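Long-range contact in 3-hexulose-6-phosphate synthase (Mycobacterium gastri, PDB 3AJX), which is a TIM-barrel enzyme of the HUMPS family and carries a bound magnesium ion: residues D27-G32 and P52-F57. The protein carries 1 engineered substitution. Numbering follows the deposited sequence.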
loop_
_atom_site.group_PDB
_atom_site.type_symbol
_atom_site.label_atom_id
_atom_site.label_comp_id
_atom_site.label_asym_id
_atom_site.label_seq_id
_atom_site.Cartn_x
_atom_site.Cartn_y
_atom_site.Cartn_z
ATOM N N ASP A 27 7.452 -22.882 -3.948
ATOM C CA ASP A 27 6.653 -22.842 -5.166
ATOM C C ASP A 27 6.438 -21.398 -5.596
ATOM O O ASP A 27 6.381 -21.088 -6.787
ATOM C CB ASP A 27 5.290 -23.483 -4.911
ATOM C CG ASP A 27 5.401 -24.899 -4.407
ATOM O OD1 ASP A 27 5.739 -25.786 -5.216
ATOM O OD2 ASP A 27 5.162 -25.122 -3.203
ATOM N N ILE A 28 6.333 -20.516 -4.607
ATOM C CA ILE A 28 6.084 -19.105 -4.857
ATOM C C ILE A 28 7.113 -18.228 -4.169
ATOM O O ILE A 28 7.440 -18.442 -3.001
ATOM C CB ILE A 28 4.674 -18.718 -4.339
ATOM C CG1 ILE A 28 3.619 -19.572 -5.044
ATOM C CG2 ILE A 28 4.409 -17.229 -4.559
ATOM C CD1 ILE A 28 2.225 -19.381 -4.500
ATOM N N ILE A 29 7.635 -17.254 -4.908
ATOM C CA ILE A 29 8.598 -16.305 -4.361
ATOM C C ILE A 29 7.898 -14.955 -4.285
ATOM O O ILE A 29 7.542 -14.369 -5.310
ATOM C CB ILE A 29 9.838 -16.156 -5.262
ATOM C CG1 ILE A 29 10.581 -17.488 -5.341
ATOM C CG2 ILE A 29 10.762 -15.084 -4.697
ATOM C CD1 ILE A 29 11.698 -17.496 -6.365
ATOM N N GLU A 30 7.692 -14.478 -3.064
ATOM C CA GLU A 30 7.030 -13.200 -2.844
ATOM C C GLU A 30 8.001 -12.056 -2.599
ATOM O O GLU A 30 8.942 -12.187 -1.818
ATOM C CB GLU A 30 6.094 -13.286 -1.635
ATOM C CG GLU A 30 5.566 -11.932 -1.173
ATOM C CD GLU A 30 4.955 -11.979 0.214
ATOM O OE1 GLU A 30 4.346 -13.011 0.559
ATOM O OE2 GLU A 30 5.082 -10.978 0.956
ATOM N N LEU A 31 7.759 -10.939 -3.280
ATOM C CA LEU A 31 8.553 -9.730 -3.094
ATOM C C LEU A 31 7.657 -8.901 -2.178
ATOM O O LEU A 31 6.581 -8.456 -2.583
ATOM C CB LEU A 31 8.779 -8.996 -4.422
ATOM C CG LEU A 31 9.620 -9.667 -5.517
ATOM C CD1 LEU A 31 10.949 -10.126 -4.930
ATOM C CD2 LEU A 31 8.871 -10.844 -6.100
ATOM N N GLY A 32 8.098 -8.719 -0.940
ATOM C CA GLY A 32 7.311 -7.986 0.033
ATOM C C GLY A 32 7.003 -6.542 -0.295
ATOM O O GLY A 32 7.663 -5.916 -1.122
ATOM N N PRO A 52 12.775 -17.774 -13.652
ATOM C CA PRO A 52 11.701 -17.758 -14.646
ATOM C C PRO A 52 10.605 -18.810 -14.523
ATOM O O PRO A 52 9.476 -18.571 -14.942
ATOM C CB PRO A 52 12.458 -17.860 -15.969
ATOM C CG PRO A 52 13.649 -18.682 -15.600
ATOM C CD PRO A 52 14.071 -18.056 -14.296
ATOM N N ASP A 53 10.919 -19.965 -13.952
ATOM C CA ASP A 53 9.912 -21.006 -13.825
ATOM C C ASP A 53 9.292 -21.106 -12.436
ATOM O O ASP A 53 8.651 -22.099 -12.097
ATOM C CB ASP A 53 10.493 -22.352 -14.262
ATOM C CG ASP A 53 10.939 -22.341 -15.716
ATOM O OD1 ASP A 53 10.195 -21.788 -16.556
ATOM O OD2 ASP A 53 12.022 -22.885 -16.021
ATOM N N LYS A 54 9.488 -20.062 -11.636
ATOM C CA LYS A 54 8.916 -20.002 -10.300
ATOM C C LYS A 54 7.797 -18.972 -10.358
ATOM O O LYS A 54 7.844 -18.050 -11.171
ATOM C CB LYS A 54 9.959 -19.549 -9.275
ATOM C CG LYS A 54 11.018 -20.586 -8.952
ATOM C CD LYS A 54 10.432 -21.747 -8.172
ATOM C CE LYS A 54 11.478 -22.811 -7.912
ATOM N NZ LYS A 54 10.918 -23.980 -7.185
ATOM N N ILE A 55 6.787 -19.136 -9.512
ATOM C CA ILE A 55 5.685 -18.184 -9.473
ATOM C C ILE A 55 6.153 -16.974 -8.675
ATOM O O ILE A 55 6.534 -17.105 -7.512
ATOM C CB ILE A 55 4.446 -18.796 -8.791
ATOM C CG1 ILE A 55 3.898 -19.936 -9.651
ATOM C CG2 ILE A 55 3.382 -17.724 -8.566
ATOM C CD1 ILE A 55 2.797 -20.738 -8.992
ATOM N N VAL A 56 6.135 -15.804 -9.306
ATOM C CA VAL A 56 6.560 -14.573 -8.648
ATOM C C VAL A 56 5.335 -13.791 -8.178
ATOM O O VAL A 56 4.454 -13.449 -8.964
ATOM C CB VAL A 56 7.428 -13.719 -9.589
ATOM C CG1 VAL A 56 7.730 -12.374 -8.951
ATOM C CG2 VAL A 56 8.738 -14.456 -9.876
ATOM N N PHE A 57 5.311 -13.525 -6.877
ATOM C CA PHE A 57 4.216 -12.851 -6.182
ATOM C C PHE A 57 4.642 -11.427 -5.791
ATOM O O PHE A 57 5.574 -11.250 -5.010
ATOM C CB PHE A 57 3.919 -13.716 -4.948
ATOM C CG PHE A 57 2.772 -13.260 -4.097
ATOM C CD1 PHE A 57 1.609 -14.024 -4.029
ATOM C CD2 PHE A 57 2.909 -12.172 -3.242
ATOM C CE1 PHE A 57 0.604 -13.723 -3.112
ATOM C CE2 PHE A 57 1.911 -11.863 -2.323
ATOM C CZ PHE A 57 0.755 -12.647 -2.257
#
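Phe57 O accepts the backbone N-H of Leu31 (N to O 2.8 Å) and also receives a CA-H...O contact from Glu30 CA. Two residues earlier on each strand, Ile55 O repeats the pattern, taking Ile29 N at 2.8 Å with the CA-H of Ile28 beside it. Ile29 O accepts Phe57 N at 2.9 Å. This parallel ladder fades at its start, where Ile55 N reaches Asp27 O only weakly at 3.4 Å. Lys54 there turns its NZ to the carbonyls of Ala23 and Val26, while Asp27 OD2 pairs with Arg203.

Side chains alternate between two faces. On one, Glu30 and Phe57 run side by side: with CG anti to the backbone N (chi1 169°), Glu30 lays its methylene CG against CD2 of the ring at 3.4 Å, and carboxylate and ring planes differ by 33°. Ile28 CG2 meets Phe57 CB at 3.6 Å, and its CG1 rests on Ile55. On the other face, Leu31 CD2 presses tightly on Val56 CG1 (3.4 Å), and Ile29 CD1 reaches the start of the Lys54 side chain; Ile29 and Leu31 also pack on Val47 of helix 42-50.

Glu30 belongs to the magnesium site together with Asp59, further along the Phe57 strand. Two adjacent parallel strands, joined through helices 33-39 and 42-50, form a beta-alpha-beta crossover of the eight-stranded TIM barrel.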